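Local coordinates for UTP--glucose-1-phosphate uridylyltransferase YngB (Bacillus subtilis, PDB 7O2N), which catalyses the formation of UDP-glucose and diphosphate from UTP and alpha-D-glucose 1-phosphate, a step toward glycolipid formation and wall teichoic acid glucosylation, at residues 50-59 / 97-105; 152-160 / 241-252. All coordinates share one frame; numbering follows the deposited sequence.

Contact 1 of 2, residues 50-59 / 97-105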
loop_
_atom_site.group_PDB
_atom_site.type_symbol
_atom_site.label_atom_id
_atom_site.label_comp_id
_atom_site.label_asym_id
_atom_site.label_seq_id
_atom_site.Cartn_x
_atom_site.Cartn_y
_atom_site.Cartn_z
ATOM N N ILE A 50 9.936 -23.960 -6.500
ATOM C CA ILE A 50 10.531 -23.250 -7.624
ATOM C C ILE A 50 11.812 -22.576 -7.157
ATOM O O ILE A 50 11.858 -21.984 -6.081
ATOM C CB ILE A 50 9.558 -22.241 -8.264
ATOM C CG1 ILE A 50 8.297 -22.939 -8.774
ATOM C CG2 ILE A 50 10.244 -21.443 -9.367
ATOM C CD1 ILE A 50 8.587 -24.118 -9.647
ATOM N N GLU A 51 12.859 -22.679 -7.984
ATOM C CA GLU A 51 14.154 -22.121 -7.617
ATOM C C GLU A 51 14.463 -20.865 -8.447
ATOM O O GLU A 51 15.239 -20.032 -8.002
ATOM C CB GLU A 51 15.224 -23.217 -7.603
ATOM C CG GLU A 51 14.948 -24.341 -8.600
ATOM C CD GLU A 51 15.890 -25.540 -8.625
ATOM O OE1 GLU A 51 16.460 -25.876 -7.559
ATOM O OE2 GLU A 51 16.032 -26.157 -9.715
ATOM N N ASP A 52 13.820 -20.702 -9.618
ATOM C CA ASP A 52 14.173 -19.633 -10.543
ATOM C C ASP A 52 12.923 -19.004 -11.158
ATOM O O ASP A 52 12.129 -19.679 -11.808
ATOM C CB ASP A 52 15.109 -20.132 -11.648
ATOM C CG ASP A 52 16.406 -20.781 -11.169
ATOM O OD1 ASP A 52 17.195 -20.101 -10.443
ATOM O OD2 ASP A 52 16.638 -21.960 -11.553
ATOM N N ILE A 53 12.791 -17.689 -10.974
ATOM C CA ILE A 53 11.647 -16.917 -11.428
ATOM C C ILE A 53 12.129 -15.844 -12.411
ATOM O O ILE A 53 13.138 -15.155 -12.188
ATOM C CB ILE A 53 10.947 -16.288 -10.211
ATOM C CG1 ILE A 53 10.410 -17.352 -9.250
ATOM C CG2 ILE A 53 9.867 -15.314 -10.647
ATOM C CD1 ILE A 53 9.899 -16.818 -7.920
ATOM N N LEU A 54 11.391 -15.715 -13.516
ATOM C CA LEU A 54 11.592 -14.595 -14.416
ATOM C C LEU A 54 10.385 -13.673 -14.303
ATOM O O LEU A 54 9.246 -14.084 -14.506
ATOM C CB LEU A 54 11.717 -15.113 -15.848
ATOM C CG LEU A 54 11.819 -14.029 -16.923
ATOM C CD1 LEU A 54 12.985 -13.071 -16.674
ATOM C CD2 LEU A 54 11.978 -14.657 -18.293
ATOM N N ILE A 55 10.645 -12.419 -13.956
ATOM C CA ILE A 55 9.592 -11.425 -13.940
ATOM C C ILE A 55 9.704 -10.639 -15.236
ATOM O O ILE A 55 10.774 -10.128 -15.565
ATOM C CB ILE A 55 9.733 -10.509 -12.713
ATOM C CG1 ILE A 55 9.679 -11.310 -11.412
ATOM C CG2 ILE A 55 8.700 -9.395 -12.762
ATOM C CD1 ILE A 55 9.915 -10.482 -10.195
ATOM N N ILE A 56 8.606 -10.612 -15.994
ATOM C CA ILE A 56 8.520 -9.770 -17.173
ATOM C C ILE A 56 8.022 -8.438 -16.630
ATOM O O ILE A 56 6.864 -8.305 -16.235
ATOM C CB ILE A 56 7.556 -10.347 -18.231
ATOM C CG1 ILE A 56 7.612 -11.874 -18.425
ATOM C CG2 ILE A 56 7.639 -9.578 -19.534
ATOM C CD1 ILE A 56 8.972 -12.513 -18.565
ATOM N N THR A 57 8.941 -7.481 -16.525
ATOM C CA THR A 57 8.625 -6.210 -15.906
ATOM C C THR A 57 8.541 -5.151 -17.001
ATOM O O THR A 57 8.896 -5.418 -18.141
ATOM C CB THR A 57 9.663 -5.899 -14.816
ATOM O OG1 THR A 57 9.339 -4.647 -14.204
ATOM C CG2 THR A 57 11.079 -5.823 -15.343
ATOM N N GLY A 58 8.109 -3.947 -16.629
ATOM C CA GLY A 58 8.070 -2.790 -17.513
ATOM C C GLY A 58 8.831 -1.593 -16.937
ATOM O O GLY A 58 9.732 -1.767 -16.113
ATOM N N ARG A 59 8.450 -0.380 -17.372
ATOM C CA ARG A 59 9.126 0.851 -16.989
ATOM C C ARG A 59 8.723 1.252 -15.573
ATOM O O ARG A 59 7.593 1.013 -15.137
ATOM C CB ARG A 59 8.792 1.958 -17.989
ATOM C CG ARG A 59 9.806 2.109 -19.118
ATOM C CD ARG A 59 9.286 2.745 -20.407
ATOM N NE ARG A 59 9.143 1.876 -21.577
ATOM C CZ ARG A 59 8.131 1.031 -21.791
ATOM N NH1 ARG A 59 7.152 0.923 -20.907
ATOM N NH2 ARG A 59 8.101 0.286 -22.882
ATOM N N ALA A 97 14.150 -17.005 -3.859
ATOM C CA ALA A 97 14.362 -17.663 -5.142
ATOM C C ALA A 97 15.378 -16.839 -5.911
ATOM O O ALA A 97 15.777 -15.782 -5.438
ATOM C CB ALA A 97 13.064 -17.739 -5.906
ATOM N N ASN A 98 15.813 -17.324 -7.073
ATOM C CA ASN A 98 16.713 -16.536 -7.895
ATOM C C ASN A 98 15.848 -15.752 -8.864
ATOM O O ASN A 98 15.227 -16.356 -9.742
ATOM C CB ASN A 98 17.699 -17.403 -8.681
ATOM C CG ASN A 98 18.585 -18.272 -7.818
ATOM O OD1 ASN A 98 19.069 -17.840 -6.766
ATOM N ND2 ASN A 98 18.808 -19.493 -8.276
ATOM N N ILE A 99 15.822 -14.425 -8.682
ATOM C CA ILE A 99 14.863 -13.601 -9.391
ATOM C C ILE A 99 15.541 -12.955 -10.594
ATOM O O ILE A 99 16.426 -12.121 -10.416
ATOM C CB ILE A 99 14.273 -12.540 -8.450
ATOM C CG1 ILE A 99 13.828 -13.115 -7.108
ATOM C CG2 ILE A 99 13.129 -11.820 -9.130
ATOM C CD1 ILE A 99 12.771 -14.179 -7.216
ATOM N N HIS A 100 15.088 -13.324 -11.797
ATOM C CA HIS A 100 15.567 -12.734 -13.042
ATOM C C HIS A 100 14.526 -11.747 -13.577
ATOM O O HIS A 100 13.349 -11.909 -13.287
ATOM C CB HIS A 100 15.833 -13.855 -14.060
ATOM C CG HIS A 100 16.750 -14.923 -13.559
ATOM N ND1 HIS A 100 16.533 -15.597 -12.377
ATOM C CD2 HIS A 100 17.884 -15.438 -14.067
ATOM C CE1 HIS A 100 17.499 -16.463 -12.173
ATOM N NE2 HIS A 100 18.334 -16.394 -13.201
ATOM N N TYR A 101 14.959 -10.744 -14.359
ATOM C CA TYR A 101 14.067 -9.765 -14.977
ATOM C C TYR A 101 14.309 -9.622 -16.476
ATOM O O TYR A 101 15.429 -9.714 -16.967
ATOM C CB TYR A 101 14.259 -8.375 -14.379
ATOM C CG TYR A 101 14.088 -8.403 -12.894
ATOM C CD1 TYR A 101 12.826 -8.438 -12.321
ATOM C CD2 TYR A 101 15.191 -8.482 -12.067
ATOM C CE1 TYR A 101 12.668 -8.523 -10.945
ATOM C CE2 TYR A 101 15.050 -8.568 -10.690
ATOM C CZ TYR A 101 13.783 -8.599 -10.124
ATOM O OH TYR A 101 13.632 -8.667 -8.766
ATOM N N ILE A 102 13.235 -9.359 -17.203
ATOM C CA ILE A 102 13.340 -8.965 -18.592
ATOM C C ILE A 102 12.333 -7.854 -18.795
ATOM O O ILE A 102 11.287 -7.849 -18.155
ATOM C CB ILE A 102 13.053 -10.148 -19.540
ATOM C CG1 ILE A 102 13.240 -9.755 -21.003
ATOM C CG2 ILE A 102 11.678 -10.750 -19.309
ATOM C CD1 ILE A 102 14.568 -10.138 -21.569
ATOM N N ARG A 103 12.659 -6.917 -19.676
ATOM C CA ARG A 103 11.668 -5.899 -19.964
ATOM C C ARG A 103 10.788 -6.339 -21.125
ATOM O O ARG A 103 11.302 -6.724 -22.167
ATOM C CB ARG A 103 12.352 -4.572 -20.247
ATOM C CG ARG A 103 12.017 -3.561 -19.175
ATOM C CD ARG A 103 13.170 -3.191 -18.282
ATOM N NE ARG A 103 13.049 -1.743 -18.318
ATOM C CZ ARG A 103 13.520 -0.910 -17.409
ATOM N NH1 ARG A 103 14.158 -1.369 -16.340
ATOM N NH2 ARG A 103 13.346 0.387 -17.590
ATOM N N GLN A 104 9.466 -6.294 -20.935
ATOM C CA GLN A 104 8.565 -6.450 -22.061
ATOM C C GLN A 104 8.692 -5.189 -22.900
ATOM O O GLN A 104 8.659 -4.081 -22.361
ATOM C CB GLN A 104 7.143 -6.605 -21.557
ATOM C CG GLN A 104 6.284 -7.392 -22.529
ATOM C CD GLN A 104 4.838 -7.392 -22.096
ATOM O OE1 GLN A 104 4.370 -6.464 -21.418
ATOM N NE2 GLN A 104 4.131 -8.432 -22.517
ATOM N N LYS A 105 8.902 -5.342 -24.208
ATOM C CA LYS A 105 9.303 -4.140 -24.926
ATOM C C LYS A 105 8.085 -3.241 -25.114
ATOM O O LYS A 105 8.079 -2.129 -24.588
ATOM C CB LYS A 105 10.173 -4.440 -26.151
ATOM C CG LYS A 105 11.665 -4.494 -25.837
ATOM C CD LYS A 105 12.509 -4.951 -26.998
ATOM C CE LYS A 105 12.468 -6.450 -27.215
ATOM N NZ LYS A 105 13.292 -6.840 -28.388
#

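Contact 2 of 2, residues 152-160 / 241-252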
loop_
_atom_site.group_PDB
_atom_site.type_symbol
_atom_site.label_atom_id
_atom_site.label_comp_id
_atom_site.label_asym_id
_atom_site.label_seq_id
_atom_site.Cartn_x
_atom_site.Cartn_y
_atom_site.Cartn_z
ATOM N N TYR A 152 0.473 -36.780 -15.257
ATOM C CA TYR A 152 -0.038 -36.731 -16.624
ATOM C C TYR A 152 0.938 -36.067 -17.598
ATOM O O TYR A 152 0.880 -36.337 -18.796
ATOM C CB TYR A 152 -1.409 -36.056 -16.705
ATOM C CG TYR A 152 -2.463 -36.741 -15.885
ATOM C CD1 TYR A 152 -2.570 -36.503 -14.523
ATOM C CD2 TYR A 152 -3.344 -37.638 -16.466
ATOM C CE1 TYR A 152 -3.528 -37.140 -13.753
ATOM C CE2 TYR A 152 -4.318 -38.274 -15.714
ATOM C CZ TYR A 152 -4.404 -38.021 -14.355
ATOM O OH TYR A 152 -5.346 -38.634 -13.593
ATOM N N GLY A 153 1.798 -35.171 -17.098
ATOM C CA GLY A 153 2.832 -34.582 -17.931
ATOM C C GLY A 153 2.305 -33.707 -19.072
ATOM O O GLY A 153 3.079 -33.302 -19.933
ATOM N N THR A 154 1.003 -33.409 -19.092
ATOM C CA THR A 154 0.474 -32.439 -20.038
ATOM C C THR A 154 0.399 -31.068 -19.376
ATOM O O THR A 154 0.682 -30.928 -18.185
ATOM C CB THR A 154 -0.967 -32.757 -20.456
ATOM O OG1 THR A 154 -1.648 -33.406 -19.382
ATOM C CG2 THR A 154 -1.051 -33.585 -21.713
ATOM N N GLU A 155 -0.016 -30.075 -20.177
ATOM C CA GLU A 155 -0.296 -28.723 -19.717
ATOM C C GLU A 155 -1.426 -28.794 -18.693
ATOM O O GLU A 155 -2.553 -29.111 -19.055
ATOM C CB GLU A 155 -0.678 -27.825 -20.900
ATOM C CG GLU A 155 0.493 -27.346 -21.753
ATOM C CD GLU A 155 1.184 -28.333 -22.691
ATOM O OE1 GLU A 155 0.684 -29.477 -22.843
ATOM O OE2 GLU A 155 2.241 -27.960 -23.272
ATOM N N VAL A 156 -1.102 -28.534 -17.420
ATOM C CA VAL A 156 -2.062 -28.513 -16.326
ATOM C C VAL A 156 -2.467 -27.071 -15.991
ATOM O O VAL A 156 -1.652 -26.154 -16.028
ATOM C CB VAL A 156 -1.591 -29.325 -15.093
ATOM C CG1 VAL A 156 -0.257 -30.035 -15.284
ATOM C CG2 VAL A 156 -1.652 -28.575 -13.770
ATOM N N VAL A 157 -3.756 -26.880 -15.686
ATOM C CA VAL A 157 -4.343 -25.596 -15.320
ATOM C C VAL A 157 -4.855 -25.697 -13.879
ATOM O O VAL A 157 -5.299 -26.754 -13.445
ATOM C CB VAL A 157 -5.474 -25.214 -16.300
ATOM C CG1 VAL A 157 -6.668 -24.640 -15.583
ATOM C CG2 VAL A 157 -5.036 -24.268 -17.402
ATOM N N GLY A 158 -4.791 -24.588 -13.136
ATOM C CA GLY A 158 -5.303 -24.496 -11.776
ATOM C C GLY A 158 -6.694 -23.861 -11.741
ATOM O O GLY A 158 -6.899 -22.763 -12.268
ATOM N N VAL A 159 -7.650 -24.572 -11.117
ATOM C CA VAL A 159 -9.060 -24.210 -11.185
ATOM C C VAL A 159 -9.719 -24.256 -9.806
ATOM O O VAL A 159 -9.235 -24.887 -8.853
ATOM C CB VAL A 159 -9.855 -25.047 -12.209
ATOM C CG1 VAL A 159 -9.509 -24.669 -13.640
ATOM C CG2 VAL A 159 -9.752 -26.558 -11.972
ATOM N N GLN A 160 -10.843 -23.526 -9.750
ATOM C CA GLN A 160 -11.825 -23.523 -8.672
ATOM C C GLN A 160 -13.181 -23.117 -9.267
ATOM O O GLN A 160 -13.253 -22.479 -10.324
ATOM C CB GLN A 160 -11.380 -22.574 -7.554
ATOM C CG GLN A 160 -10.401 -23.190 -6.569
ATOM C CD GLN A 160 -10.193 -22.257 -5.408
ATOM O OE1 GLN A 160 -10.567 -21.086 -5.492
ATOM N NE2 GLN A 160 -9.630 -22.763 -4.311
ATOM N N GLU A 241 -4.985 -32.888 -28.618
ATOM C CA GLU A 241 -4.993 -33.736 -27.434
ATOM C C GLU A 241 -5.510 -32.931 -26.235
ATOM O O GLU A 241 -5.300 -31.723 -26.163
ATOM C CB GLU A 241 -3.581 -34.288 -27.206
ATOM C CG GLU A 241 -3.535 -35.502 -26.296
ATOM C CD GLU A 241 -2.837 -35.358 -24.948
ATOM O OE1 GLU A 241 -1.615 -35.074 -24.956
ATOM O OE2 GLU A 241 -3.506 -35.552 -23.887
ATOM N N PRO A 242 -6.223 -33.551 -25.260
ATOM C CA PRO A 242 -6.782 -32.819 -24.126
ATOM C C PRO A 242 -5.919 -32.673 -22.865
ATOM O O PRO A 242 -5.204 -33.585 -22.450
ATOM C CB PRO A 242 -8.106 -33.580 -23.947
ATOM C CG PRO A 242 -7.794 -35.018 -24.278
ATOM C CD PRO A 242 -6.622 -34.965 -25.230
ATOM N N ILE A 243 -6.055 -31.485 -22.257
ATOM C CA ILE A 243 -5.343 -30.943 -21.110
ATOM C C ILE A 243 -5.967 -31.454 -19.816
ATOM O O ILE A 243 -7.010 -32.089 -19.825
ATOM C CB ILE A 243 -5.506 -29.414 -21.185
ATOM C CG1 ILE A 243 -4.742 -28.804 -22.362
ATOM C CG2 ILE A 243 -5.200 -28.717 -19.869
ATOM C CD1 ILE A 243 -4.815 -27.288 -22.411
ATOM N N HIS A 244 -5.314 -31.148 -18.697
ATOM C CA HIS A 244 -5.783 -31.506 -17.369
ATOM C C HIS A 244 -5.922 -30.253 -16.504
ATOM O O HIS A 244 -5.381 -29.205 -16.846
ATOM C CB HIS A 244 -4.858 -32.553 -16.742
ATOM C CG HIS A 244 -4.940 -33.881 -17.414
ATOM N ND1 HIS A 244 -5.206 -34.017 -18.766
ATOM C CD2 HIS A 244 -4.778 -35.130 -16.935
ATOM C CE1 HIS A 244 -5.197 -35.291 -19.090
ATOM N NE2 HIS A 244 -4.936 -35.994 -17.984
ATOM N N ALA A 245 -6.676 -30.373 -15.398
ATOM C CA ALA A 245 -6.906 -29.287 -14.461
ATOM C C ALA A 245 -6.970 -29.831 -13.037
ATOM O O ALA A 245 -7.588 -30.862 -12.779
ATOM C CB ALA A 245 -8.167 -28.547 -14.825
ATOM N N ARG A 246 -6.322 -29.127 -12.111
ATOM C CA ARG A 246 -6.433 -29.448 -10.702
ATOM C C ARG A 246 -7.486 -28.539 -10.065
ATOM O O ARG A 246 -7.476 -27.330 -10.280
ATOM C CB ARG A 246 -5.078 -29.240 -10.019
ATOM C CG ARG A 246 -5.134 -29.337 -8.501
ATOM C CD ARG A 246 -5.004 -30.806 -8.181
ATOM N NE ARG A 246 -4.508 -31.053 -6.841
ATOM C CZ ARG A 246 -5.261 -30.993 -5.758
ATOM N NH1 ARG A 246 -6.539 -30.682 -5.883
ATOM N NH2 ARG A 246 -4.744 -31.246 -4.565
ATOM N N LEU A 247 -8.407 -29.131 -9.290
ATOM C CA LEU A 247 -9.207 -28.347 -8.366
ATOM C C LEU A 247 -8.311 -28.028 -7.177
ATOM O O LEU A 247 -7.611 -28.898 -6.666
ATOM C CB LEU A 247 -10.443 -29.140 -7.943
ATOM C CG LEU A 247 -11.549 -28.333 -7.255
ATOM C CD1 LEU A 247 -12.524 -27.687 -8.246
ATOM C CD2 LEU A 247 -12.286 -29.213 -6.258
ATOM N N LEU A 248 -8.296 -26.754 -6.787
ATOM C CA LEU A 248 -7.333 -26.278 -5.817
ATOM C C LEU A 248 -7.941 -26.313 -4.420
ATOM O O LEU A 248 -9.053 -25.832 -4.193
ATOM C CB LEU A 248 -6.935 -24.854 -6.208
ATOM C CG LEU A 248 -6.131 -24.732 -7.500
ATOM C CD1 LEU A 248 -6.203 -23.323 -8.056
ATOM C CD2 LEU A 248 -4.690 -25.131 -7.266
ATOM N N GLU A 249 -7.133 -26.775 -3.469
ATOM C CA GLU A 249 -7.571 -27.034 -2.115
ATOM C C GLU A 249 -7.902 -25.751 -1.350
ATOM O O GLU A 249 -8.943 -25.706 -0.693
ATOM C CB GLU A 249 -6.612 -27.996 -1.412
ATOM C CG GLU A 249 -6.489 -27.766 0.082
ATOM C CD GLU A 249 -5.132 -27.284 0.568
ATOM O OE1 GLU A 249 -4.115 -27.899 0.195
ATOM O OE2 GLU A 249 -5.101 -26.313 1.339
ATOM N N GLY A 250 -7.059 -24.716 -1.425
ATOM C CA GLY A 250 -7.087 -23.681 -0.388
ATOM C C GLY A 250 -8.177 -22.602 -0.500
ATOM O O GLY A 250 -9.072 -22.650 -1.351
ATOM N N ASN A 251 -8.048 -21.583 0.358
ATOM C CA ASN A 251 -8.955 -20.444 0.406
ATOM C C ASN A 251 -8.405 -19.290 -0.408
ATOM O O ASN A 251 -7.255 -18.897 -0.211
ATOM C CB ASN A 251 -9.154 -19.917 1.821
ATOM C CG ASN A 251 -10.226 -20.697 2.542
ATOM O OD1 ASN A 251 -11.315 -20.901 1.994
ATOM N ND2 ASN A 251 -9.902 -21.179 3.734
ATOM N N ARG A 252 -9.257 -18.730 -1.276
ATOM C CA ARG A 252 -8.795 -17.849 -2.337
ATOM C C ARG A 252 -9.291 -16.405 -2.176
ATOM O O ARG A 252 -10.491 -16.141 -2.146
ATOM C CB ARG A 252 -9.228 -18.426 -3.682
ATOM C CG ARG A 252 -9.165 -17.400 -4.795
ATOM C CD ARG A 252 -9.384 -17.992 -6.156
ATOM N NE ARG A 252 -9.377 -16.821 -7.021
ATOM C CZ ARG A 252 -10.477 -16.186 -7.409
ATOM N NH1 ARG A 252 -11.660 -16.662 -7.032
ATOM N NH2 ARG A 252 -10.374 -15.115 -8.186
#

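Contact 1 of 2, residues 50-59 / 97-105
Asp52 and Asn98 make the same first turn, CG opposite the carbonyl carbon (chi1 -56° and -59°), which brings carboxylate and amide side by side at the start of two paired strands. Asn98 ND2 gives a hydrogen bond to Asp52 OD1 at 2.8 Å. The acceptor lies close to the amide plane and is met nearly along its C-O bond, and the two flat groups are almost coplanar. An alanine in place of Asp52 would probably leave the Asn98 amide without this acceptor and free to turn about its own chi2. Besides this pair, seven backbone hydrogen bonds alternate between the strands, from Asn98 N to Glu51 O through Gln104 N to Thr57 O, each near-linear by its angle at hydrogen. This continuous parallel register, with helices 62-67, 72-79 and 84-93 and no strand in the connection, defines a beta-alpha-beta crossover of the Rossmann-like sheet of a GT-A nucleotidyltransferase. Strand 52-57 also pairs with strand 6-11. On the face bearing Ile53, Ile55 and Tyr101, Ile55 CD1 reaches Tyr101 CE1 at 3.5 Å and Ile99 CG2 at 3.6 Å, while Ile53 CD1 approaches Ile99 CD1 at 4.0 Å. Helix 37-47 covers Ile53 through Val42 and Ala45, and Ile64 of helix 62-67 meets Ile55. The reverse face carries Leu54, Ile56 and Ile102: Ile102 CG2 touches both Leu54 CD1, at 3.7 Å, and Ile56 CD1. With CG1 opposite the backbone N (chi1 -177°), this methyl falls between the backbone N and the carbonyl carbon. Further along, Ile56 CG2 rests 3.6 Å from Gln104 CB, its branch lying obliquely across the glutamine chain. At the far end, Arg59 NH1 forms a salt bridge with Glu73 of the second subunit.

Contact 2 of 2, residues 152-160 / 241-252
Val157 and Val159 pair with Ala245 and Leu247 in a parallel bridge pattern inside the mixed sheet of the GT-A fold, strands 156-160 and 244-247 running at 31° to each other. Backbone bonds give the firmest evidence: Val157 N to His244 O, Arg246 N to Val157 O, Val159 N to Arg246 O and Leu248 N to Val159 O, the last three at 2.9 Å. Strand 156-160 takes antiparallel neighbours, 201-204 and 206-210, along its remaining edge.

Apolar contact is concentrated on the face of Ala245, whose CB lies 3.8 Å from Val159 CG2 and 4.3 Å from Val157 CG1; Leu234 of helix 230-240 packs against Val157. On the other face, helix 141-152 meets Val156 and the Arg246 chain. Leu248 CD1 comes to 3.8 Å from Gly158 C, on the side to which a side chain at Gly158 would have pointed.

Of the flat groups, the His244 ring carries Thr154 OG1 over one face, 3.6 Å above its plane. The Tyr152 side chain crosses that of His244 at about a right angle, with the ring planes inclined at 57°, but the two rings come too close in the model, so their exact placement is doubtful.

Polar side-chain contact centres on Gln160, extended beyond CG. Its NE2 bonds to Leu248 O at 3.1 Å, with the acceptor in the amide plane but the donor standing above the carbonyl plane, and bonds weakly to Gly250 O. The guanidinium of Arg252 is held elsewhere, by Tyr170 OH, while its aliphatic stem slides past the glutamine in the opposite direction, Arg252 CD lying 3.4 Å from Gln160 OE1.

Both contacts are parallel strand pairs in one mixed sheet, but their centres lie 24 Å apart and their nearest atoms about 12 Å, so neither touches the other. Each is partly buried. In contact 1 the buried residues belong chiefly to 50-59, while 97-105 is the more exposed member and carries the aromatic residues His100 and Tyr101; charged residues occur on both segments, and Arg59 reaches the second subunit. Contact 2 meets no other chain, and both of its strands have a further antiparallel neighbour. The side-chain chemistry differs as well: contact 1 adds a carboxylate-amide pair at the beginning of its strands, contact 2 a glutamine amide bonded to one backbone carbonyl and weakly to a second, beyond strand 244-247.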